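Local coordinates for protein polycyclic ketone monooxygenase (Myceliophthora thermophila, PDB 5MQ6) that uses FAD and NADPH to insert one oxygen atom beside a ketone carbonyl, turning ketones, polycyclic ones above all, into esters or lactones, at residues 140-145 / 165-170; 286-289 / 294-297; 372-375 / 380-383; 480-485 / 601-606; 497-502 / 566-571. One frame throughout, in Å; residues are numbered along the deposited sequence.

Interaction 1. Residues 140-145 / 165-170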
# COMPACT_ATOMS: atom_id res chain seq x y z
N MET A 140 12.08 5.92 4.94
CA MET A 140 12.38 5.19 6.18
C MET A 140 11.95 6.04 7.40
O MET A 140 12.31 7.18 7.52
CB MET A 140 13.81 4.77 6.23
CG MET A 140 14.21 3.98 4.96
SD MET A 140 15.93 3.42 4.98
CE MET A 140 15.93 2.18 6.27
N PRO A 141 11.12 5.52 8.25
CA PRO A 141 10.71 6.28 9.41
C PRO A 141 11.75 6.52 10.45
O PRO A 141 12.64 5.69 10.65
CB PRO A 141 9.65 5.42 10.09
CG PRO A 141 9.53 4.18 9.31
CD PRO A 141 10.38 4.26 8.07
N LEU A 142 11.60 7.62 11.16
CA LEU A 142 12.34 7.86 12.40
C LEU A 142 13.84 7.87 12.18
O LEU A 142 14.61 7.45 13.05
CB LEU A 142 11.95 6.85 13.48
CG LEU A 142 10.45 6.85 13.91
CD1 LEU A 142 10.11 5.51 14.61
CD2 LEU A 142 10.15 8.06 14.77
N LEU A 143 14.26 8.42 11.05
CA LEU A 143 15.68 8.52 10.74
C LEU A 143 16.40 9.40 11.75
O LEU A 143 17.41 9.01 12.33
CB LEU A 143 15.91 9.01 9.27
CG LEU A 143 15.65 7.88 8.27
CD1 LEU A 143 16.01 8.27 6.84
CD2 LEU A 143 16.29 6.53 8.58
N GLU A 144 15.84 10.57 12.01
CA GLU A 144 16.51 11.46 12.92
C GLU A 144 16.56 10.83 14.32
O GLU A 144 17.55 11.00 15.00
CB GLU A 144 15.83 12.77 13.00
CG GLU A 144 16.59 13.75 13.92
CD GLU A 144 16.01 15.15 13.89
OE1 GLU A 144 15.01 15.44 13.18
OE2 GLU A 144 16.55 15.98 14.64
N GLU A 145 15.52 10.10 14.73
CA GLU A 145 15.41 9.58 16.09
C GLU A 145 16.23 8.33 16.32
O GLU A 145 16.64 8.04 17.45
CB GLU A 145 13.97 9.29 16.47
CG GLU A 145 13.11 10.52 16.46
CD GLU A 145 12.51 10.94 15.10
OE1 GLU A 145 12.93 10.62 13.92
OE2 GLU A 145 11.60 11.72 15.23
N TYR A 165 13.57 -3.72 12.58
CA TYR A 165 14.24 -4.31 13.76
C TYR A 165 14.97 -3.30 14.58
O TYR A 165 14.90 -3.35 15.81
CB TYR A 165 15.13 -5.53 13.41
CG TYR A 165 14.22 -6.68 13.37
CD1 TYR A 165 13.31 -6.86 12.32
CD2 TYR A 165 14.18 -7.61 14.45
CE1 TYR A 165 12.41 -7.97 12.29
CE2 TYR A 165 13.30 -8.71 14.42
CZ TYR A 165 12.40 -8.85 13.36
OH TYR A 165 11.47 -9.84 13.44
N ARG A 166 15.60 -2.33 13.91
CA ARG A 166 16.26 -1.26 14.64
C ARG A 166 15.25 -0.48 15.49
O ARG A 166 15.53 -0.07 16.66
CB ARG A 166 16.99 -0.33 13.67
CG ARG A 166 17.54 0.94 14.31
CD ARG A 166 18.42 1.76 13.34
NE ARG A 166 19.46 0.94 12.76
CZ ARG A 166 19.48 0.35 11.56
NH1 ARG A 166 18.51 0.53 10.65
NH2 ARG A 166 20.50 -0.47 11.29
N ILE A 167 14.09 -0.22 14.91
CA ILE A 167 13.07 0.56 15.64
C ILE A 167 12.58 -0.29 16.81
O ILE A 167 12.50 0.20 17.93
CB ILE A 167 11.91 1.00 14.75
CG1 ILE A 167 12.44 2.05 13.76
CG2 ILE A 167 10.76 1.65 15.57
CD1 ILE A 167 11.62 2.22 12.52
N ALA A 168 12.23 -1.54 16.55
CA ALA A 168 11.69 -2.36 17.63
C ALA A 168 12.67 -2.52 18.78
O ALA A 168 12.26 -2.55 19.98
CB ALA A 168 11.31 -3.71 17.08
N THR A 169 13.96 -2.58 18.44
CA THR A 169 15.04 -2.65 19.43
C THR A 169 15.14 -1.38 20.21
O THR A 169 15.19 -1.39 21.44
CB THR A 169 16.37 -2.92 18.72
OG1 THR A 169 16.34 -4.26 18.20
CG2 THR A 169 17.59 -2.74 19.66
N GLN A 170 15.17 -0.26 19.50
CA GLN A 170 15.34 1.01 20.14
C GLN A 170 14.20 1.27 21.15
O GLN A 170 14.44 1.78 22.24
CB GLN A 170 15.52 2.14 19.14
CG GLN A 170 15.76 3.46 19.81
CD GLN A 170 16.34 4.50 18.92
OE1 GLN A 170 16.99 4.20 17.91
NE2 GLN A 170 16.10 5.74 19.27
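Leu142 and Ile167 mark the nearest approach of the two backbones, with their CA atoms 8.0 Å apart. Residues 140-142 form the link between two short helices: Met140 is the first residue to leave helical angles, and Leu142 is the N-cap of the helix that starts at Leu143. Residues 165-170 are the last turns of helix 157-170.

Ile167 carries the apolar part. Its CG2 meets CD1 of Leu142 at 4.0 Å, and the two side chains cross at about a right angle. The other branch of Ile167 reaches Pro141: CD1 is 4.1 Å from the carbonyl O of Pro141 and 4.3 Å from its ring atom CG. With CG2 anti to the backbone N (chi1 -69° for CG1), the two branches divide the work, CG2 on the leucine and CD1 on both. Val95 of helix 88-99 also touches both Leu142 and Ile167.

The polar part is one bond at the other end. Gln170 reaches out with an extended chain, and its NE2 donates to the carbonyl O of Glu145 at 3.0 Å. The bond is nearly straight at the hydrogen (166°). The oxygen lies close to the amide plane of Gln170, but the nitrogen sits above the carbonyl plane.

Pro141 lies two residues after the FAD-binding Tyr139 and touches Tyr88, next to the FAD-binding Gly89. The contact is thus second-shell packing beside helix 88-99, which follows what is probably the GxGxxG turn of a Rossmann-type FAD-binding fold.

Interaction 2. Residues 286-289 / 294-297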
# COMPACT_ATOMS: atom_id res chain seq x y z
N PRO A 286 14.83 -8.16 -14.26
CA PRO A 286 16.24 -8.21 -14.56
C PRO A 286 17.06 -9.31 -13.84
O PRO A 286 18.14 -9.78 -14.35
CB PRO A 286 16.72 -6.83 -14.13
CG PRO A 286 15.52 -5.93 -14.37
CD PRO A 286 14.36 -6.78 -13.98
N LYS A 287 16.59 -9.67 -12.64
CA LYS A 287 17.30 -10.55 -11.77
C LYS A 287 17.03 -11.91 -12.29
O LYS A 287 17.90 -12.72 -12.23
CB LYS A 287 16.79 -10.48 -10.33
CG LYS A 287 16.93 -9.12 -9.74
CD LYS A 287 18.35 -8.64 -9.64
CE LYS A 287 18.32 -7.25 -9.10
NZ LYS A 287 19.66 -6.65 -9.09
N LEU A 288 15.81 -12.15 -12.77
CA LEU A 288 15.46 -13.41 -13.40
C LEU A 288 16.22 -13.64 -14.70
O LEU A 288 16.66 -14.78 -14.94
CB LEU A 288 13.99 -13.55 -13.62
CG LEU A 288 13.11 -13.67 -12.33
CD1 LEU A 288 11.66 -13.72 -12.71
CD2 LEU A 288 13.41 -14.92 -11.47
N ALA A 289 16.33 -12.58 -15.54
CA ALA A 289 17.02 -12.64 -16.84
C ALA A 289 18.45 -13.02 -16.69
O ALA A 289 18.98 -13.69 -17.52
CB ALA A 289 16.93 -11.30 -17.56
N GLU A 294 15.60 -19.24 -20.30
CA GLU A 294 14.65 -18.40 -20.99
C GLU A 294 13.83 -17.69 -19.94
O GLU A 294 13.56 -18.28 -18.89
CB GLU A 294 13.69 -19.23 -21.81
CG GLU A 294 14.31 -20.29 -22.72
CD GLU A 294 14.97 -19.68 -23.92
OE1 GLU A 294 14.22 -19.16 -24.77
OE2 GLU A 294 16.22 -19.73 -24.01
N LEU A 295 13.42 -16.45 -20.20
CA LEU A 295 12.42 -15.75 -19.35
C LEU A 295 11.29 -15.27 -20.23
O LEU A 295 11.53 -14.49 -21.14
CB LEU A 295 13.05 -14.57 -18.60
CG LEU A 295 12.16 -13.61 -17.75
CD1 LEU A 295 11.42 -14.41 -16.69
CD2 LEU A 295 13.00 -12.52 -17.07
N TYR A 296 10.08 -15.74 -19.95
CA TYR A 296 8.92 -15.27 -20.60
C TYR A 296 8.17 -14.33 -19.65
O TYR A 296 7.86 -14.72 -18.52
CB TYR A 296 8.01 -16.43 -20.97
CG TYR A 296 8.68 -17.30 -22.02
CD1 TYR A 296 9.75 -18.13 -21.67
CD2 TYR A 296 8.29 -17.23 -23.36
CE1 TYR A 296 10.40 -18.89 -22.62
CE2 TYR A 296 8.93 -18.01 -24.32
CZ TYR A 296 9.97 -18.83 -23.93
OH TYR A 296 10.65 -19.61 -24.80
N VAL A 297 7.86 -13.11 -20.12
CA VAL A 297 7.16 -12.15 -19.33
C VAL A 297 5.76 -11.98 -19.88
O VAL A 297 5.57 -11.55 -21.01
CB VAL A 297 7.86 -10.81 -19.37
CG1 VAL A 297 6.97 -9.79 -18.68
CG2 VAL A 297 9.26 -10.88 -18.75
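Leu295 leaves strand 294-299 toward helix 279-289 and meets the last turn of that helix with both its methyl groups. The nearest CA pair is Ala289 and Leu295, 6.1 Å apart. CB and CG of Leu295 form the stem. With CG anti to the backbone N (chi1 174°), the side chain is carried across to the helix, and the fork at CG then divides the contact. CD2 goes to the backbone side: it lies 3.7 Å from CB of Leu288 and equally far from the amide N of Ala289. It also lies 4.1 Å from CB of Ala289. CD1 lies alongside Leu288, 4.0 Å from its CD1 and nearly as close to its CB. The two leucine side chains cross at about a right angle.

No hydrogen bond links the segments; the side-chain contact is apolar and buried. Val272 and Ile274 of the neighbouring strand also touch Leu295, while Trp250 and Leu267 touch Leu288. With an alanine in place of Leu295, a gap would probably open beside Leu288 and Ala289, and the helix end is likely to be less firmly seated on the sheet.

Strand 271-275, helix 279-289 and strand 294-299 form a right-handed beta-alpha-beta crossover, and this contact closes its second half. The unit belongs to the Rossmann-type domain that binds NADPH, whose binding residues Thr277 and Thr280 lie at or just before the start of helix 279-289.

Interaction 3. Residues 372-375 / 380-383; sequences GIVE and KIAE
Glu375 and Lys380 lie side by side and point the same way. Their aliphatic parts touch: CB of Glu375 is 3.9 Å from CG of Lys380. The carbonyl O of Glu375 also sits close to the lysine stem, 3.4 Å from CB of Lys380. The charged ends come near without pairing. OE2 of Glu375 is 4.4 Å from NZ of Lys380, too far for a salt bridge, though the opposite charges probably attract.

The bend of the lysine at chi2 (-58°) turns its chain along the glutamate. NZ of Lys380 makes a salt bridge one turn on, to OE2 of Glu383 at 3.5 Å. Lys380 thus has a carboxylate on its own helix and a second one nearby on the loop.

Beside this pair, Val374 neighbours Ile381, but their modelled spacing is too short to be relied on. Farther out, Trp589 touches Val374 and Ala591 touches Ile381, so the loop that follows helix 573-585 covers this apolar edge.

The contact lies at the surface, away from the cofactors. It packs the incoming loop on the start of the long helix 378-406. Thr377, just before that helix, accepts with OG1 from the backbone N of Lys380, a pattern consistent with an N-cap.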
# COMPACT_ATOMS: atom_id res chain seq x y z
N GLY A 372 -8.10 25.26 -6.23
CA GLY A 372 -9.50 25.32 -5.72
C GLY A 372 -10.15 23.95 -5.64
O GLY A 372 -9.47 22.94 -5.68
N ILE A 373 -11.48 23.94 -5.54
CA ILE A 373 -12.30 22.76 -5.47
C ILE A 373 -13.08 22.69 -6.74
O ILE A 373 -13.53 23.70 -7.24
CB ILE A 373 -13.22 22.86 -4.24
CG1 ILE A 373 -12.37 22.58 -2.98
CG2 ILE A 373 -14.40 21.89 -4.35
CD1 ILE A 373 -12.84 23.22 -1.69
N VAL A 374 -13.24 21.50 -7.28
CA VAL A 374 -13.87 21.38 -8.55
C VAL A 374 -15.36 21.44 -8.32
O VAL A 374 -15.84 20.67 -7.56
CB VAL A 374 -13.45 20.09 -9.26
CG1 VAL A 374 -14.29 19.85 -10.50
CG2 VAL A 374 -11.97 20.18 -9.63
N GLU A 375 -16.07 22.33 -9.00
CA GLU A 375 -17.54 22.36 -8.89
C GLU A 375 -18.12 21.21 -9.63
O GLU A 375 -17.63 20.84 -10.66
CB GLU A 375 -18.12 23.61 -9.50
CG GLU A 375 -17.81 24.86 -8.72
CD GLU A 375 -18.16 26.09 -9.55
OE1 GLU A 375 -19.35 26.19 -10.01
OE2 GLU A 375 -17.23 26.91 -9.81
N LYS A 380 -17.52 22.22 -15.53
CA LYS A 380 -16.40 22.38 -14.61
C LYS A 380 -15.59 21.10 -14.51
O LYS A 380 -14.41 21.17 -14.45
CB LYS A 380 -16.85 22.85 -13.23
CG LYS A 380 -17.35 24.27 -13.23
CD LYS A 380 -16.31 25.25 -13.73
CE LYS A 380 -16.83 26.67 -13.68
NZ LYS A 380 -15.64 27.57 -13.81
N ILE A 381 -16.23 19.94 -14.52
CA ILE A 381 -15.48 18.69 -14.57
C ILE A 381 -14.63 18.56 -15.84
O ILE A 381 -13.48 18.13 -15.79
CB ILE A 381 -16.40 17.47 -14.43
CG1 ILE A 381 -17.10 17.39 -13.04
CG2 ILE A 381 -15.66 16.15 -14.70
CD1 ILE A 381 -16.39 18.06 -11.93
N ALA A 382 -15.23 18.91 -16.98
CA ALA A 382 -14.54 18.80 -18.28
C ALA A 382 -13.30 19.70 -18.33
O ALA A 382 -12.28 19.33 -18.87
CB ALA A 382 -15.49 19.16 -19.43
N GLU A 383 -13.42 20.88 -17.75
CA GLU A 383 -12.36 21.82 -17.71
C GLU A 383 -11.22 21.27 -16.80
O GLU A 383 -10.07 21.45 -17.10
CB GLU A 383 -12.94 23.08 -17.14
CG GLU A 383 -12.11 24.31 -17.24
CD GLU A 383 -12.70 25.49 -16.43
OE1 GLU A 383 -12.00 26.51 -16.30
OE2 GLU A 383 -13.85 25.43 -15.92

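Interaction 4. Residues 480-485 / 601-606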
# COMPACT_ATOMS: atom_id res chain seq x y z
N THR A 480 -6.81 -5.08 -3.85
CA THR A 480 -6.77 -3.65 -3.92
C THR A 480 -6.88 -2.91 -2.52
O THR A 480 -7.61 -3.37 -1.62
CB THR A 480 -7.83 -3.10 -4.91
OG1 THR A 480 -7.75 -1.69 -4.90
CG2 THR A 480 -9.26 -3.47 -4.54
N PRO A 481 -6.14 -1.78 -2.36
CA PRO A 481 -6.30 -0.97 -1.16
C PRO A 481 -7.74 -0.49 -0.94
O PRO A 481 -8.14 -0.25 0.22
CB PRO A 481 -5.36 0.21 -1.44
CG PRO A 481 -4.21 -0.44 -2.20
CD PRO A 481 -4.97 -1.30 -3.17
N SER A 482 -8.48 -0.38 -2.06
CA SER A 482 -9.88 0.12 -2.08
C SER A 482 -10.93 -0.89 -1.65
O SER A 482 -12.10 -0.60 -1.62
CB SER A 482 -10.25 0.64 -3.49
OG SER A 482 -9.62 1.90 -3.70
N ILE A 483 -10.50 -2.10 -1.37
CA ILE A 483 -11.44 -3.19 -1.20
C ILE A 483 -12.61 -2.85 -0.21
O ILE A 483 -12.42 -2.16 0.85
CB ILE A 483 -10.64 -4.51 -0.90
CG1 ILE A 483 -11.53 -5.76 -1.05
CG2 ILE A 483 -9.89 -4.46 0.44
CD1 ILE A 483 -11.91 -6.05 -2.50
N GLY A 484 -13.80 -3.30 -0.57
CA GLY A 484 -14.99 -3.14 0.34
C GLY A 484 -15.43 -1.69 0.55
O GLY A 484 -15.95 -1.30 1.67
N GLY A 485 -15.26 -0.91 -0.55
CA GLY A 485 -15.52 0.54 -0.58
C GLY A 485 -14.68 1.32 0.45
O GLY A 485 -15.15 2.35 0.95
N ILE A 601 -6.60 1.27 -8.65
CA ILE A 601 -7.15 2.65 -8.37
C ILE A 601 -8.60 2.93 -8.95
O ILE A 601 -9.29 3.86 -8.51
CB ILE A 601 -6.09 3.85 -8.52
CG1 ILE A 601 -6.53 4.96 -9.50
CG2 ILE A 601 -4.63 3.40 -8.76
CD1 ILE A 601 -6.67 4.54 -10.94
N THR A 602 -9.05 2.13 -9.90
CA THR A 602 -10.48 2.11 -10.30
C THR A 602 -11.20 0.85 -9.79
O THR A 602 -12.39 0.66 -10.11
CB THR A 602 -10.70 2.24 -11.85
OG1 THR A 602 -10.18 1.09 -12.57
CG2 THR A 602 -10.07 3.52 -12.37
N SER A 603 -10.51 0.03 -8.97
CA SER A 603 -11.04 -1.29 -8.52
C SER A 603 -11.50 -2.13 -9.74
O SER A 603 -12.68 -2.57 -9.85
CB SER A 603 -12.13 -1.13 -7.44
OG SER A 603 -11.58 -0.52 -6.28
N GLU A 604 -10.53 -2.31 -10.65
CA GLU A 604 -10.71 -2.84 -12.01
C GLU A 604 -11.98 -2.33 -12.77
O GLU A 604 -12.70 -3.13 -13.36
CB GLU A 604 -10.67 -4.37 -12.00
CG GLU A 604 -9.43 -5.00 -11.38
CD GLU A 604 -8.10 -4.58 -12.05
OE1 GLU A 604 -8.02 -4.29 -13.29
OE2 GLU A 604 -7.12 -4.57 -11.28
N GLY A 605 -12.22 -1.02 -12.75
CA GLY A 605 -13.44 -0.42 -13.39
C GLY A 605 -14.74 -0.36 -12.55
O GLY A 605 -15.71 0.30 -12.93
N GLU A 606 -14.78 -1.02 -11.40
CA GLU A 606 -15.98 -0.97 -10.54
C GLU A 606 -16.27 0.44 -9.97
O GLU A 606 -17.42 0.93 -10.06
CB GLU A 606 -15.89 -2.02 -9.43
CG GLU A 606 -15.84 -3.46 -9.94
CD GLU A 606 -15.92 -4.49 -8.81
OE1 GLU A 606 -16.19 -4.11 -7.64
OE2 GLU A 606 -15.71 -5.69 -9.07
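Ser482 and Ser603 bring the two loops nearest, their CA atoms 6.7 Å apart, and each loop is turned at this point. Residues 480-483 make a type I beta turn and residues 603-606 a type I' turn.

Ser603 is the residue that reaches across. Its OG lies 3.3 Å from CB of Ser482 and 4.1 Å from CG2 of Thr480. The hydroxyl therefore rests against carbon atoms of the other loop. The OG of Ser482 is 4.0 Å away from OG of Ser603.

Thr480 shapes its own loop. Its OG1 is anti to the backbone N (chi1 179°) and takes a hydrogen bond from the N of Ser482 at 3.2 Å, an ST turn laid over the beta turn. The same OG1 bonds to the carbonyl O of Tyr600, an NADPH-binding residue. This places the contact next to the NADPH pocket, where the loop after strand 471-474 meets the late loop that carries Tyr600. A valine in place of Thr480 would probably leave the N of Ser482 and the O of Tyr600 without this partner, and the link between the loops would weaken.

In the other loop, OG1 of Thr602 accepts from the N of Gly605 at 2.9 Å in an ST motif that spans Ser603 and Glu604.

Interaction 5. Residues 497-502 / 566-571; sequences YGRGGK and DALVEV
Arg499 and Glu570 meet because both reach out with extended chains. In Arg499, CG is anti to the carbonyl carbon (chi1 -65°), and the chain runs straight from CG to NE. In Glu570, CG is anti to the backbone N (chi1 -167°), which carries the carboxylate off strand 567-571 toward the loop. The nearest CA atoms, those of these two residues, are 10.7 Å apart.

The key bond runs from NE of Arg499 to OE1 of Glu570 at 3.0 Å, as part of a salt bridge. It uses the NE edge of the guanidinium, and the oxygen lies close to the plane of that group. OE1 is met on its syn side, somewhat out of the carboxylate plane. The two flat groups are tilted by only 20°. A water joins the same site: it donates to OE1 of Glu570 at 2.8 Å, and its bond from NH2 of Arg499 is weak. CD2 of Leu568 also stands at the guanidinium edge, 3.5 Å from NH2 of Arg499.

Each charged group has a second partner. NH1 of Arg499 forms a salt bridge with Asp190, and OE2 of Glu570 accepts from the backbone N of Gly523. The contact ties the turn after strand 495-497 to strand 567-571, which pairs antiparallel with strand 649-653, away from the cofactor sites.

Arg499 thus pairs with two carboxylates, which probably stabilise its positive charge. OE1 takes the arginine and the water while OE2 takes a backbone amide, and these bonds together probably limit rotation of the carboxylate.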
# COMPACT_ATOMS: atom_id res chain seq x y z
N TYR A 497 -17.27 -5.37 15.46
CA TYR A 497 -18.62 -5.15 16.04
C TYR A 497 -18.45 -4.16 17.17
O TYR A 497 -17.62 -4.36 18.01
CB TYR A 497 -19.24 -6.43 16.58
CG TYR A 497 -19.36 -7.47 15.49
CD1 TYR A 497 -20.38 -7.41 14.52
CD2 TYR A 497 -18.42 -8.50 15.40
CE1 TYR A 497 -20.49 -8.39 13.54
CE2 TYR A 497 -18.49 -9.48 14.39
CZ TYR A 497 -19.54 -9.42 13.47
OH TYR A 497 -19.55 -10.40 12.51
N GLY A 498 -19.23 -3.10 17.18
CA GLY A 498 -19.15 -2.11 18.22
C GLY A 498 -20.35 -2.10 19.17
O GLY A 498 -20.90 -3.15 19.50
N ARG A 499 -20.75 -0.89 19.59
CA ARG A 499 -21.90 -0.72 20.46
C ARG A 499 -23.15 -1.41 19.89
O ARG A 499 -23.46 -1.30 18.71
CB ARG A 499 -22.22 0.76 20.76
CG ARG A 499 -21.16 1.49 21.55
CD ARG A 499 -21.64 2.91 21.92
NE ARG A 499 -20.74 3.42 22.93
CZ ARG A 499 -20.67 3.01 24.22
NH1 ARG A 499 -21.46 2.04 24.70
NH2 ARG A 499 -19.78 3.58 25.05
N GLY A 500 -23.88 -2.08 20.76
CA GLY A 500 -25.04 -2.84 20.36
C GLY A 500 -24.75 -3.96 19.40
O GLY A 500 -25.65 -4.36 18.69
N GLY A 501 -23.53 -4.46 19.35
CA GLY A 501 -23.17 -5.46 18.34
C GLY A 501 -23.21 -5.04 16.87
O GLY A 501 -23.04 -5.88 15.98
N LYS A 502 -23.42 -3.74 16.61
CA LYS A 502 -23.35 -3.16 15.26
C LYS A 502 -21.99 -3.42 14.48
O LYS A 502 -20.88 -3.10 14.96
CB LYS A 502 -23.52 -1.66 15.38
CG LYS A 502 -24.00 -0.98 14.10
CD LYS A 502 -24.45 0.48 14.30
CE LYS A 502 -23.31 1.48 14.10
NZ LYS A 502 -23.45 2.74 14.89
N ASP A 566 -7.46 6.86 31.39
CA ASP A 566 -8.51 5.89 31.15
C ASP A 566 -9.75 6.48 30.56
O ASP A 566 -10.85 6.43 31.13
CB ASP A 566 -8.78 4.98 32.38
CG ASP A 566 -9.41 3.65 32.00
OD1 ASP A 566 -9.60 3.28 30.80
OD2 ASP A 566 -9.72 2.93 32.98
N ALA A 567 -9.57 6.92 29.32
CA ALA A 567 -10.67 7.51 28.52
C ALA A 567 -11.43 6.58 27.67
O ALA A 567 -10.90 5.56 27.11
CB ALA A 567 -10.13 8.69 27.70
N LEU A 568 -12.68 6.99 27.49
CA LEU A 568 -13.52 6.45 26.49
C LEU A 568 -13.76 7.56 25.49
O LEU A 568 -14.39 8.55 25.85
CB LEU A 568 -14.81 5.96 27.14
CG LEU A 568 -15.78 5.28 26.19
CD1 LEU A 568 -15.18 3.97 25.66
CD2 LEU A 568 -17.11 5.03 26.86
N VAL A 569 -13.36 7.35 24.23
CA VAL A 569 -13.33 8.36 23.23
C VAL A 569 -14.08 7.88 22.04
O VAL A 569 -13.69 6.87 21.43
CB VAL A 569 -11.87 8.55 22.72
CG1 VAL A 569 -11.83 9.68 21.72
CG2 VAL A 569 -10.98 8.87 23.86
N GLU A 570 -15.10 8.64 21.62
CA GLU A 570 -16.01 8.16 20.56
C GLU A 570 -16.49 9.33 19.75
O GLU A 570 -17.04 10.27 20.31
CB GLU A 570 -17.27 7.48 21.13
CG GLU A 570 -18.01 6.73 20.05
CD GLU A 570 -19.20 5.92 20.51
OE1 GLU A 570 -19.43 5.82 21.71
OE2 GLU A 570 -19.91 5.39 19.66
N VAL A 571 -16.20 9.32 18.46
CA VAL A 571 -16.73 10.40 17.60
C VAL A 571 -18.30 10.37 17.58
O VAL A 571 -18.93 9.27 17.58
CB VAL A 571 -16.19 10.36 16.17
CG1 VAL A 571 -16.63 9.13 15.39
CG2 VAL A 571 -16.60 11.63 15.38
O HOH W 1 -18.60 6.74 24.19

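Overall arrangement
From the N terminus, interaction 1 comes first and closes a loop of 19 residues near the FAD site. Interaction 2 follows, a short return from helix 279-289 to strand 294-299 in a beta-alpha-beta unit of the NADPH-binding domain. Interaction 3 is equally local and sits at the start of helix 378-406. Interaction 4 then joins the loop after strand 471-474 to the late loop next to the NADPH site, across 115 residues. Interaction 5 is nested inside that loop and ties the turn after strand 495-497 to strand 567-571. No two contacts cross or touch. Interactions 2 and 5 lie on opposite sides of the chain's centre, with their own centres about 52 Å apart.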